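Local coordinates for protein alpha-14 giardin (Giardia lamblia, PDB 3CHJ) that probably acts as a calcium-regulated structural element that links the phospholipid bilayer to the underlying axoneme, at residues 78-81 with 87-90; 80-85 with 113-118; 89-94 with 125-130; 104-109 with 262-267; 121-124 with 130-133. One frame throughout, in Å; residues are numbered along the deposited sequence.

How the interactions relate
Interactions 1, 2 and 3 all use helix 82-94, which interaction 2 meets at its start, interaction 1 in its middle and interaction 3 toward its end; interactions 2, 3 and 5 use helix 113-127. Along the chain, 1 and 2 start from the same linker, 2 and 3 alternate, and 5 follows 1. The centres of 3 and 5 are 7 Å apart, those of 1 and 2 9 Å. Interactions 2, 3 and 5 pack helices of one region together, and interaction 1 ties the linker back onto helix 82-94. Interaction 4, near the centre of the protein, joins helix 101-108 to the sequence-distant helix 262-272 in the fourth repeat.

Interaction 1 (78-81 with 87-90); sequences LYKP and CELI
Where the chain leaves helix 69-78 and turns into helix 82-94, Lys80 CA passes 10.0 Å from Glu88 CA, a gap spanned by the side chains of these two residues, which reach toward each other from opposite directions. The amine of Lys80 makes a salt bridge to the carboxylate, NZ to Glu88 OE1 at 3.3 Å, and adds a weak hydrogen bond of 3.5 Å from NZ to Glu88 OE2. Contact is not confined to the charged end: Lys80 CE comes within 3.1 Å of Glu88 OE1, so that the last methylene lies against the same oxygen. The Lys80 chain runs extended until its final torsion (chi4 -56°), where it bends to set the amine beside both carboxylate oxygens.

This is the tight turn between successive helices of the annexin all-helical fold, with Pro81 as N-cap of helix 82-94 and Tyr79 the first residue to depart from the preceding helix. The ring of Tyr79 packs on helices 31-38 and 41-55, and its hydroxyl hydrogen-bonds to Leu32 O.

A water closes the gap beside the ion pair, accepting from Lys80 NZ at 3.0 Å and donating to Glu88 OE2 at 2.7 Å. The same OE2 accepts from Gln84 NE2, one helical turn back, which helps to fix how the carboxylate is rotated. Glu88 itself stretches out straight beyond CG (chi2 179°), carrying its oxygens clear of the helix to meet the lysine at the protein surface.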
# COMPACT_ATOMS: atom_id res chain seq x y z
N LEU A 78 0.17 4.81 12.11
CA LEU A 78 1.60 4.54 12.28
C LEU A 78 1.88 3.76 13.54
O LEU A 78 2.90 3.05 13.60
CB LEU A 78 2.41 5.84 12.31
CG LEU A 78 2.37 6.69 11.04
CD1 LEU A 78 3.04 8.03 11.33
CD2 LEU A 78 3.05 5.96 9.87
N TYR A 79 1.01 3.85 14.53
CA TYR A 79 1.33 3.25 15.84
C TYR A 79 0.73 1.84 15.98
O TYR A 79 0.55 1.33 17.08
CB TYR A 79 0.92 4.18 17.00
CG TYR A 79 1.65 5.52 17.09
CD1 TYR A 79 2.79 5.81 16.33
CD2 TYR A 79 1.22 6.48 18.00
CE1 TYR A 79 3.45 7.04 16.44
CE2 TYR A 79 1.86 7.71 18.12
CZ TYR A 79 2.98 7.99 17.35
OH TYR A 79 3.61 9.22 17.48
N LYS A 80 0.41 1.23 14.84
CA LYS A 80 -0.27 -0.07 14.80
C LYS A 80 0.67 -1.10 14.21
O LYS A 80 1.44 -0.79 13.31
CB LYS A 80 -1.49 0.00 13.86
CG LYS A 80 -2.70 0.59 14.50
CD LYS A 80 -3.77 0.87 13.50
CE LYS A 80 -4.79 1.79 14.14
NZ LYS A 80 -5.34 1.23 15.41
N PRO A 81 0.56 -2.36 14.67
CA PRO A 81 1.23 -3.39 13.89
C PRO A 81 0.64 -3.46 12.46
O PRO A 81 -0.55 -3.24 12.27
CB PRO A 81 0.87 -4.68 14.65
CG PRO A 81 0.51 -4.22 16.03
CD PRO A 81 -0.14 -2.90 15.85
N CYS A 87 -5.94 -5.13 8.19
CA CYS A 87 -7.29 -5.60 8.47
C CYS A 87 -8.25 -4.42 8.69
O CYS A 87 -9.37 -4.41 8.19
CB CYS A 87 -7.32 -6.50 9.71
SG CYS A 87 -6.57 -8.10 9.42
N GLU A 88 -7.81 -3.45 9.47
CA GLU A 88 -8.64 -2.27 9.74
C GLU A 88 -8.95 -1.48 8.47
O GLU A 88 -10.06 -0.97 8.31
CB GLU A 88 -8.01 -1.36 10.78
CG GLU A 88 -7.88 -2.04 12.14
CD GLU A 88 -7.23 -1.14 13.17
OE1 GLU A 88 -6.97 0.03 12.84
OE2 GLU A 88 -6.98 -1.60 14.31
N LEU A 89 -7.98 -1.41 7.56
CA LEU A 89 -8.22 -0.72 6.28
C LEU A 89 -9.26 -1.46 5.43
O LEU A 89 -10.14 -0.84 4.86
CB LEU A 89 -6.93 -0.55 5.47
CG LEU A 89 -5.92 0.42 6.09
CD1 LEU A 89 -4.57 0.32 5.36
CD2 LEU A 89 -6.43 1.85 6.02
N ILE A 90 -9.15 -2.78 5.36
CA ILE A 90 -10.15 -3.59 4.63
C ILE A 90 -11.54 -3.47 5.25
O ILE A 90 -12.53 -3.29 4.54
CB ILE A 90 -9.72 -5.07 4.54
CG1 ILE A 90 -8.47 -5.18 3.69
CG2 ILE A 90 -10.87 -5.94 4.03
CD1 ILE A 90 -7.79 -6.52 3.85
O HOH W 1 -7.78 -0.11 16.43

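Interaction 2 (80-85 with 113-118); sequences KPRAQL and THEVRE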
# COMPACT_ATOMS: atom_id res chain seq x y z
N LYS A 80 0.41 1.23 14.84
CA LYS A 80 -0.27 -0.07 14.80
C LYS A 80 0.67 -1.10 14.21
O LYS A 80 1.44 -0.79 13.31
CB LYS A 80 -1.49 0.00 13.86
CG LYS A 80 -2.70 0.59 14.50
CD LYS A 80 -3.77 0.87 13.50
CE LYS A 80 -4.79 1.79 14.14
NZ LYS A 80 -5.34 1.23 15.41
N PRO A 81 0.56 -2.36 14.67
CA PRO A 81 1.23 -3.39 13.89
C PRO A 81 0.64 -3.46 12.46
O PRO A 81 -0.55 -3.24 12.27
CB PRO A 81 0.87 -4.68 14.65
CG PRO A 81 0.51 -4.22 16.03
CD PRO A 81 -0.14 -2.90 15.85
N ARG A 82 1.49 -3.79 11.50
CA ARG A 82 1.14 -3.86 10.07
C ARG A 82 -0.13 -4.67 9.79
O ARG A 82 -1.06 -4.21 9.11
CB ARG A 82 2.32 -4.44 9.31
CG ARG A 82 2.04 -4.87 7.88
CD ARG A 82 3.29 -5.47 7.25
NE ARG A 82 3.31 -5.26 5.81
CZ ARG A 82 3.34 -4.05 5.24
NH1 ARG A 82 3.35 -2.97 6.01
NH2 ARG A 82 3.35 -3.93 3.93
N ALA A 83 -0.15 -5.90 10.29
CA ALA A 83 -1.26 -6.81 10.02
C ALA A 83 -2.58 -6.22 10.51
O ALA A 83 -3.61 -6.34 9.85
CB ALA A 83 -1.00 -8.17 10.63
N GLN A 84 -2.54 -5.60 11.69
CA GLN A 84 -3.72 -4.95 12.26
C GLN A 84 -4.20 -3.80 11.36
O GLN A 84 -5.38 -3.69 11.04
CB GLN A 84 -3.38 -4.41 13.65
CG GLN A 84 -4.59 -3.88 14.38
CD GLN A 84 -5.46 -4.99 14.94
OE1 GLN A 84 -4.97 -6.05 15.35
NE2 GLN A 84 -6.77 -4.76 14.97
N LEU A 85 -3.25 -2.95 10.95
CA LEU A 85 -3.55 -1.86 10.06
C LEU A 85 -4.22 -2.39 8.78
O LEU A 85 -5.26 -1.85 8.37
CB LEU A 85 -2.27 -1.08 9.74
CG LEU A 85 -2.45 -0.02 8.66
CD1 LEU A 85 -3.38 1.07 9.15
CD2 LEU A 85 -1.09 0.52 8.25
N THR A 113 2.59 -12.59 -0.11
CA THR A 113 1.64 -13.71 0.02
C THR A 113 1.55 -14.20 1.46
O THR A 113 0.44 -14.50 1.94
CB THR A 113 1.99 -14.93 -0.89
OG1 THR A 113 2.82 -14.51 -1.99
CG2 THR A 113 0.70 -15.56 -1.43
N HIS A 114 2.68 -14.26 2.16
CA HIS A 114 2.68 -14.64 3.58
C HIS A 114 1.83 -13.69 4.43
O HIS A 114 1.17 -14.12 5.39
CB HIS A 114 4.10 -14.83 4.15
CG HIS A 114 4.86 -13.55 4.37
ND1 HIS A 114 4.73 -12.79 5.51
CD2 HIS A 114 5.79 -12.92 3.60
CE1 HIS A 114 5.52 -11.73 5.43
NE2 HIS A 114 6.18 -11.79 4.29
N GLU A 115 1.83 -12.41 4.07
CA GLU A 115 1.08 -11.38 4.79
C GLU A 115 -0.41 -11.53 4.49
O GLU A 115 -1.23 -11.28 5.35
CB GLU A 115 1.54 -9.98 4.40
CG GLU A 115 1.02 -8.87 5.35
CD GLU A 115 1.70 -8.84 6.72
OE1 GLU A 115 2.90 -9.18 6.81
OE2 GLU A 115 1.04 -8.46 7.72
N VAL A 116 -0.77 -11.92 3.27
CA VAL A 116 -2.18 -12.19 2.97
C VAL A 116 -2.68 -13.34 3.84
O VAL A 116 -3.77 -13.29 4.41
CB VAL A 116 -2.43 -12.53 1.47
CG1 VAL A 116 -3.91 -12.78 1.23
CG2 VAL A 116 -1.96 -11.38 0.59
N ARG A 117 -1.86 -14.37 3.95
CA ARG A 117 -2.21 -15.55 4.76
C ARG A 117 -2.46 -15.13 6.22
O ARG A 117 -3.46 -15.51 6.84
CB ARG A 117 -1.08 -16.57 4.68
CG ARG A 117 -1.53 -18.03 4.58
CD ARG A 117 -0.34 -18.96 4.32
NE ARG A 117 0.64 -18.33 3.44
CZ ARG A 117 1.91 -18.70 3.33
NH1 ARG A 117 2.40 -19.71 4.05
NH2 ARG A 117 2.71 -18.05 2.50
N GLU A 118 -1.57 -14.29 6.74
CA GLU A 118 -1.67 -13.83 8.11
C GLU A 118 -2.94 -13.01 8.31
O GLU A 118 -3.66 -13.18 9.30
CB GLU A 118 -0.43 -12.99 8.46
CG GLU A 118 -0.45 -12.42 9.88
CD GLU A 118 0.78 -11.56 10.22
OE1 GLU A 118 1.47 -11.05 9.30
OE2 GLU A 118 1.04 -11.39 11.43
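The guanidinium of Arg82 and the carboxylate of Glu115 meet obliquely, their planes turned 75° to each other, in a contact between the N-terminal parts of helices 82-94 and 113-127 of the annexin helical bundle. Despite opposite charges they form no salt bridge: Arg82 NE stays 4.1 Å from Glu115 OE1. What touches instead is the aliphatic part of the arginine, with Arg82 CG 3.7 Å from Glu115 OE2 and Arg82 CD 3.8 Å from Glu115 OE1. The polar end of Arg82 is engaged elsewhere, since NH1 hydrogen-bonds to Met271 O at helix 262-272.

Glu115 bends at its second torsion (chi2 74°), which turns its carboxylate in toward the start of helix 82-94. Glu118, one turn further on, extends alongside it. Their oxygens Glu115 OE2 and Glu118 OE1 are 3.1 Å apart, two acceptors that do not bond, and this closeness may raise the proton affinity of one of them; the nearby arginine charge would probably ease the repulsion. Ala83 fits against both acids, its methyl CB lying 3.9 Å from Glu118 CD and 3.6 Å from Glu115 OE2.

Interaction 3 (89-94 with 125-130); sequences LIRGAT and QLYNDS
Tyr127, at the end of helix 113-127, lays its ring along the side chain of Arg91 on helix 82-94, a surface contact between two helices of the annexin fold. While CB of the preceding Leu126 sits over the centre of one ring face, the arginine takes the opposite one. There Arg91 CD sits 3.7 Å from the ring centroid and 14° off the normal, a CH-pi contact, and Arg91 CB lies 3.5 Å from Tyr127 CZ. The guanidinium follows, nearly parallel to the ring with the planes only 9° apart, and displaced so that Tyr127 CD1 comes over its rim. A bend at the second torsion (chi2 73°) sends the arginine chain along the aromatic surface from the hydroxyl end toward CB of the tyrosine.

Asn128 then leaves the helix with a positive phi, and the turn, which ends at Ser130 as N-cap of helix 131-139, brings Asp129 round to the edge of the guanidinium. Asp129 OD2 lies in the guanidinium plane, 3.6 Å from Arg91 NH1, a long salt bridge. Tyrosine over the face and aspartate at the edge together probably limit how far the arginine end can rotate. Between the charges one water mends the long gap, accepting from Arg91 NH1 at 3.1 Å and donating to Asp129 OD2 at 2.6 Å.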
# COMPACT_ATOMS: atom_id res chain seq x y z
N LEU A 89 -7.98 -1.41 7.56
CA LEU A 89 -8.22 -0.72 6.28
C LEU A 89 -9.26 -1.46 5.43
O LEU A 89 -10.14 -0.84 4.86
CB LEU A 89 -6.93 -0.55 5.47
CG LEU A 89 -5.92 0.42 6.09
CD1 LEU A 89 -4.57 0.32 5.36
CD2 LEU A 89 -6.43 1.85 6.02
N ILE A 90 -9.15 -2.78 5.36
CA ILE A 90 -10.15 -3.59 4.63
C ILE A 90 -11.54 -3.47 5.25
O ILE A 90 -12.53 -3.29 4.54
CB ILE A 90 -9.72 -5.07 4.54
CG1 ILE A 90 -8.47 -5.18 3.69
CG2 ILE A 90 -10.87 -5.94 4.03
CD1 ILE A 90 -7.79 -6.52 3.85
N ARG A 91 -11.61 -3.53 6.58
CA ARG A 91 -12.87 -3.31 7.29
C ARG A 91 -13.47 -1.93 6.99
O ARG A 91 -14.67 -1.82 6.68
CB ARG A 91 -12.63 -3.48 8.78
CG ARG A 91 -13.85 -3.17 9.65
CD ARG A 91 -14.93 -4.26 9.58
NE ARG A 91 -15.99 -3.95 10.55
CZ ARG A 91 -16.96 -4.78 10.93
NH1 ARG A 91 -17.03 -6.01 10.45
NH2 ARG A 91 -17.86 -4.37 11.82
N GLY A 92 -12.64 -0.89 7.09
CA GLY A 92 -13.07 0.48 6.80
C GLY A 92 -13.61 0.63 5.39
O GLY A 92 -14.55 1.40 5.14
N ALA A 93 -13.04 -0.13 4.45
CA ALA A 93 -13.40 -0.01 3.05
C ALA A 93 -14.68 -0.79 2.71
O ALA A 93 -15.22 -0.62 1.62
CB ALA A 93 -12.25 -0.49 2.16
N THR A 94 -15.14 -1.64 3.62
CA THR A 94 -16.27 -2.53 3.31
C THR A 94 -17.45 -2.39 4.24
O THR A 94 -18.58 -2.74 3.88
CB THR A 94 -15.85 -4.01 3.29
OG1 THR A 94 -15.26 -4.35 4.55
CG2 THR A 94 -14.86 -4.30 2.14
N GLN A 125 -10.45 -13.30 13.14
CA GLN A 125 -10.40 -13.10 14.61
C GLN A 125 -10.97 -11.78 15.07
O GLN A 125 -11.60 -11.71 16.12
CB GLN A 125 -8.99 -13.29 15.15
CG GLN A 125 -8.46 -14.71 14.97
CD GLN A 125 -9.38 -15.81 15.54
OE1 GLN A 125 -9.45 -16.93 14.99
NE2 GLN A 125 -10.07 -15.52 16.64
N LEU A 126 -10.77 -10.73 14.28
CA LEU A 126 -11.23 -9.40 14.65
C LEU A 126 -12.70 -9.16 14.38
O LEU A 126 -13.38 -8.47 15.13
CB LEU A 126 -10.42 -8.33 13.90
CG LEU A 126 -8.93 -8.18 14.25
CD1 LEU A 126 -8.28 -7.25 13.28
CD2 LEU A 126 -8.79 -7.65 15.69
N TYR A 127 -13.20 -9.74 13.28
CA TYR A 127 -14.49 -9.34 12.73
C TYR A 127 -15.52 -10.46 12.57
O TYR A 127 -16.68 -10.17 12.24
CB TYR A 127 -14.29 -8.64 11.38
CG TYR A 127 -13.39 -7.44 11.49
CD1 TYR A 127 -13.71 -6.38 12.36
CD2 TYR A 127 -12.23 -7.34 10.73
CE1 TYR A 127 -12.87 -5.27 12.49
CE2 TYR A 127 -11.38 -6.24 10.85
CZ TYR A 127 -11.71 -5.21 11.72
OH TYR A 127 -10.88 -4.12 11.84
N ASN A 128 -15.09 -11.71 12.77
CA ASN A 128 -15.96 -12.89 12.62
C ASN A 128 -16.47 -13.04 11.18
O ASN A 128 -17.53 -13.63 10.93
CB ASN A 128 -17.14 -12.80 13.61
CG ASN A 128 -17.99 -14.05 13.63
OD1 ASN A 128 -17.47 -15.16 13.65
ND2 ASN A 128 -19.32 -13.88 13.65
N ASP A 129 -15.70 -12.49 10.24
CA ASP A 129 -16.03 -12.54 8.82
C ASP A 129 -14.84 -13.07 8.07
O ASP A 129 -13.70 -12.90 8.50
CB ASP A 129 -16.27 -11.12 8.28
CG ASP A 129 -17.54 -10.50 8.79
OD1 ASP A 129 -18.51 -11.23 9.11
OD2 ASP A 129 -17.57 -9.25 8.86
N SER A 130 -15.12 -13.68 6.92
CA SER A 130 -14.05 -14.09 6.00
C SER A 130 -13.60 -12.88 5.19
O SER A 130 -14.42 -12.19 4.62
CB SER A 130 -14.59 -15.15 5.05
OG SER A 130 -13.83 -15.22 3.84
O HOH W 2 -16.11 -7.34 7.81

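Interaction 4 (104-109 with 262-267); sequences LVDVLL and SNRLNR
A buried salt-bridge network near the centre of the molecule joins Asp106 of helix 101-108 to Arg264 and Arg267 of helix 262-272 in the fourth repeat, a position consistent with the hydrophilic central pore described for annexins. Each arginine grips the carboxylate side-on with NE and NH2, but differently. Arg264 divides its bonds between the oxygens: NE reaches the syn lone pair of Asp106 OD2 at 2.9 Å, almost straight (174°), and NH2 meets Asp106 OD1 at 3.0 Å. Arg267 spends both nitrogens on Asp106 OD2, its NE taking the anti lone pair at 2.8 Å and its NH2 coming from above the carboxylate plane at 3.0 Å.

OD2 thus accepts three N-H groups, while OD1 has a further partner in Tyr231 OH; the ring of Tyr231 also makes a cation-pi contact with Arg264. Two positive charges around one buried aspartate would be expected to favour its ionised form. CG of Arg267 occupies the hindered place between backbone N and carbonyl carbon (chi1 66°), and the chain then runs extended to NE. Arg264 reaches the same carboxylate by bending at its third torsion. The two arginines, a turn apart on one helix, are also in touch: Arg264 CA lies 3.8 Å above the guanidinium plane of Arg267, over its centre.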
# COMPACT_ATOMS: atom_id res chain seq x y z
N LEU A 104 -9.21 -1.28 -1.25
CA LEU A 104 -9.06 -2.73 -1.32
C LEU A 104 -7.96 -3.08 -2.33
O LEU A 104 -7.16 -3.97 -2.09
CB LEU A 104 -10.40 -3.37 -1.71
CG LEU A 104 -11.48 -3.20 -0.63
CD1 LEU A 104 -12.80 -3.85 -1.12
CD2 LEU A 104 -11.03 -3.78 0.70
N VAL A 105 -7.92 -2.37 -3.46
CA VAL A 105 -6.85 -2.57 -4.45
C VAL A 105 -5.48 -2.21 -3.86
O VAL A 105 -4.53 -3.00 -3.94
CB VAL A 105 -7.16 -1.79 -5.73
CG1 VAL A 105 -5.95 -1.75 -6.72
CG2 VAL A 105 -8.41 -2.43 -6.39
N ASP A 106 -5.39 -1.04 -3.22
CA ASP A 106 -4.12 -0.58 -2.67
C ASP A 106 -3.57 -1.57 -1.66
O ASP A 106 -2.35 -1.77 -1.59
CB ASP A 106 -4.30 0.75 -1.94
CG ASP A 106 -4.48 1.94 -2.89
OD1 ASP A 106 -4.27 1.82 -4.12
OD2 ASP A 106 -4.83 3.01 -2.34
N VAL A 107 -4.45 -2.14 -0.85
CA VAL A 107 -4.01 -3.03 0.23
C VAL A 107 -3.64 -4.39 -0.33
O VAL A 107 -2.52 -4.88 -0.14
CB VAL A 107 -5.10 -3.18 1.31
CG1 VAL A 107 -4.72 -4.27 2.31
CG2 VAL A 107 -5.31 -1.83 2.03
N LEU A 108 -4.58 -5.02 -1.02
CA LEU A 108 -4.40 -6.43 -1.36
C LEU A 108 -3.27 -6.67 -2.35
O LEU A 108 -2.66 -7.74 -2.32
CB LEU A 108 -5.71 -7.03 -1.85
CG LEU A 108 -6.70 -7.22 -0.71
CD1 LEU A 108 -8.11 -7.49 -1.24
CD2 LEU A 108 -6.23 -8.39 0.20
N LEU A 109 -2.99 -5.67 -3.20
CA LEU A 109 -2.02 -5.87 -4.28
C LEU A 109 -0.60 -5.47 -3.91
O LEU A 109 0.31 -5.58 -4.73
CB LEU A 109 -2.45 -5.18 -5.57
CG LEU A 109 -3.79 -5.66 -6.12
CD1 LEU A 109 -4.08 -4.95 -7.45
CD2 LEU A 109 -3.77 -7.18 -6.29
N SER A 262 -5.92 12.51 0.66
CA SER A 262 -5.27 12.33 1.98
C SER A 262 -5.45 10.94 2.60
O SER A 262 -4.53 10.41 3.22
CB SER A 262 -5.66 13.44 2.98
OG SER A 262 -6.86 13.15 3.67
N ASN A 263 -6.64 10.35 2.46
CA ASN A 263 -6.83 8.96 2.92
C ASN A 263 -5.91 8.00 2.20
O ASN A 263 -5.29 7.10 2.83
CB ASN A 263 -8.28 8.54 2.75
CG ASN A 263 -9.19 9.25 3.70
OD1 ASN A 263 -8.87 9.40 4.88
ND2 ASN A 263 -10.33 9.69 3.20
N ARG A 264 -5.80 8.16 0.89
CA ARG A 264 -4.88 7.32 0.13
C ARG A 264 -3.43 7.61 0.52
O ARG A 264 -2.65 6.68 0.73
CB ARG A 264 -5.08 7.38 -1.41
CG ARG A 264 -3.98 6.63 -2.20
CD ARG A 264 -4.23 6.58 -3.71
NE ARG A 264 -4.86 5.31 -4.09
CZ ARG A 264 -5.47 5.09 -5.25
NH1 ARG A 264 -5.60 6.08 -6.13
NH2 ARG A 264 -5.96 3.89 -5.54
N LEU A 265 -3.06 8.89 0.63
CA LEU A 265 -1.70 9.22 1.03
C LEU A 265 -1.37 8.56 2.36
O LEU A 265 -0.26 8.03 2.53
CB LEU A 265 -1.49 10.74 1.13
CG LEU A 265 -1.56 11.50 -0.21
CD1 LEU A 265 -1.77 13.00 0.04
CD2 LEU A 265 -0.32 11.28 -1.03
N ASN A 266 -2.30 8.62 3.31
CA ASN A 266 -2.05 8.06 4.64
C ASN A 266 -1.81 6.56 4.57
O ASN A 266 -0.84 6.05 5.14
CB ASN A 266 -3.22 8.36 5.60
CG ASN A 266 -3.25 9.79 6.03
OD1 ASN A 266 -2.31 10.56 5.76
ND2 ASN A 266 -4.30 10.17 6.77
N ARG A 267 -2.71 5.83 3.90
CA ARG A 267 -2.58 4.38 3.92
C ARG A 267 -1.34 3.92 3.15
O ARG A 267 -0.64 2.98 3.58
CB ARG A 267 -3.85 3.67 3.43
CG ARG A 267 -4.16 3.91 1.98
CD ARG A 267 -5.34 3.03 1.58
NE ARG A 267 -5.83 3.38 0.25
CZ ARG A 267 -6.91 4.10 0.02
NH1 ARG A 267 -7.65 4.58 1.03
NH2 ARG A 267 -7.26 4.35 -1.24

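Interaction 5 (121-124 with 130-133); sequences QLYY and SLGD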
# COMPACT_ATOMS: atom_id res chain seq x y z
N GLN A 121 -6.48 -14.82 8.59
CA GLN A 121 -6.76 -15.34 9.93
C GLN A 121 -7.08 -14.22 10.93
O GLN A 121 -8.08 -14.28 11.66
CB GLN A 121 -5.55 -16.16 10.39
CG GLN A 121 -5.30 -17.42 9.54
CD GLN A 121 -4.05 -18.21 9.92
OE1 GLN A 121 -3.21 -18.52 9.07
NE2 GLN A 121 -3.93 -18.57 11.19
N LEU A 122 -6.24 -13.18 10.90
CA LEU A 122 -6.45 -12.04 11.80
C LEU A 122 -7.78 -11.35 11.53
O LEU A 122 -8.49 -10.96 12.46
CB LEU A 122 -5.30 -11.04 11.72
CG LEU A 122 -5.42 -9.89 12.72
CD1 LEU A 122 -5.50 -10.37 14.20
CD2 LEU A 122 -4.26 -8.92 12.54
N TYR A 123 -8.13 -11.21 10.25
CA TYR A 123 -9.42 -10.61 9.89
C TYR A 123 -10.60 -11.36 10.51
O TYR A 123 -11.53 -10.76 11.06
CB TYR A 123 -9.61 -10.54 8.35
CG TYR A 123 -10.68 -9.55 7.95
CD1 TYR A 123 -10.35 -8.20 7.73
CD2 TYR A 123 -12.02 -9.94 7.81
CE1 TYR A 123 -11.31 -7.28 7.41
CE2 TYR A 123 -13.00 -9.02 7.47
CZ TYR A 123 -12.64 -7.68 7.29
OH TYR A 123 -13.58 -6.74 6.97
N TYR A 124 -10.56 -12.68 10.40
CA TYR A 124 -11.60 -13.50 10.99
C TYR A 124 -11.62 -13.34 12.51
O TYR A 124 -12.70 -13.25 13.09
CB TYR A 124 -11.40 -14.98 10.60
CG TYR A 124 -12.49 -15.82 11.20
CD1 TYR A 124 -12.28 -16.52 12.39
CD2 TYR A 124 -13.75 -15.87 10.60
CE1 TYR A 124 -13.30 -17.29 12.96
CE2 TYR A 124 -14.78 -16.63 11.16
CZ TYR A 124 -14.55 -17.33 12.34
OH TYR A 124 -15.59 -18.07 12.88
N SER A 130 -15.12 -13.68 6.92
CA SER A 130 -14.05 -14.09 6.00
C SER A 130 -13.60 -12.88 5.19
O SER A 130 -14.42 -12.19 4.62
CB SER A 130 -14.59 -15.15 5.05
OG SER A 130 -13.83 -15.22 3.84
N LEU A 131 -12.29 -12.65 5.16
CA LEU A 131 -11.75 -11.54 4.37
C LEU A 131 -12.11 -11.72 2.88
O LEU A 131 -12.61 -10.79 2.24
CB LEU A 131 -10.24 -11.47 4.60
CG LEU A 131 -9.42 -10.36 3.96
CD1 LEU A 131 -8.07 -10.30 4.66
CD2 LEU A 131 -9.22 -10.64 2.50
N GLY A 132 -11.87 -12.92 2.35
CA GLY A 132 -12.18 -13.20 0.95
C GLY A 132 -13.65 -12.96 0.65
O GLY A 132 -14.00 -12.38 -0.38
N ASP A 133 -14.51 -13.39 1.56
CA ASP A 133 -15.93 -13.31 1.32
C ASP A 133 -16.44 -11.88 1.33
O ASP A 133 -17.27 -11.52 0.48
CB ASP A 133 -16.68 -14.13 2.36
CG ASP A 133 -16.60 -15.63 2.11
OD1 ASP A 133 -16.13 -16.09 1.03
OD2 ASP A 133 -17.03 -16.35 3.03
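Tyr123, Leu131 and Ser130 carry this contact, in which helix 113-127 meets the start of helix 131-139 across the short turn between them. The tyrosine and leucine side chains cross at about a right angle, Tyr123 CG lying 3.9 Å from Leu131 CB. Farther along the ring, Tyr123 CD2 reaches the backbone, 3.8 Å from Leu131 N and 4.2 Å from Ser130 C, with both atoms oblique to the ring. With chi1 at -162°, CG of Tyr123 lies across from the backbone N, and the ring is carried toward segment 130-133, where it also meets the ring of Tyr127 and packs on Ile90, Arg91 and Thr94 of helix 82-94. The short turn 128-130 thus joins two successive helices of the all-helical annexin fold.

Ser130 contributes its backbone, since its CB points away from helix 113-127. The ring of Tyr124 meets it edge-on near the plane, Tyr124 CD2 standing 4.5 Å from Ser130 N. The serine hydroxyl is the N-cap acceptor, taking Asp133 N at 3.0 Å with an N-H...O angle of 156°. Between the two segments the contact is van der Waals in nature, so its fit depends on shape, while the polar work goes into capping the new helix.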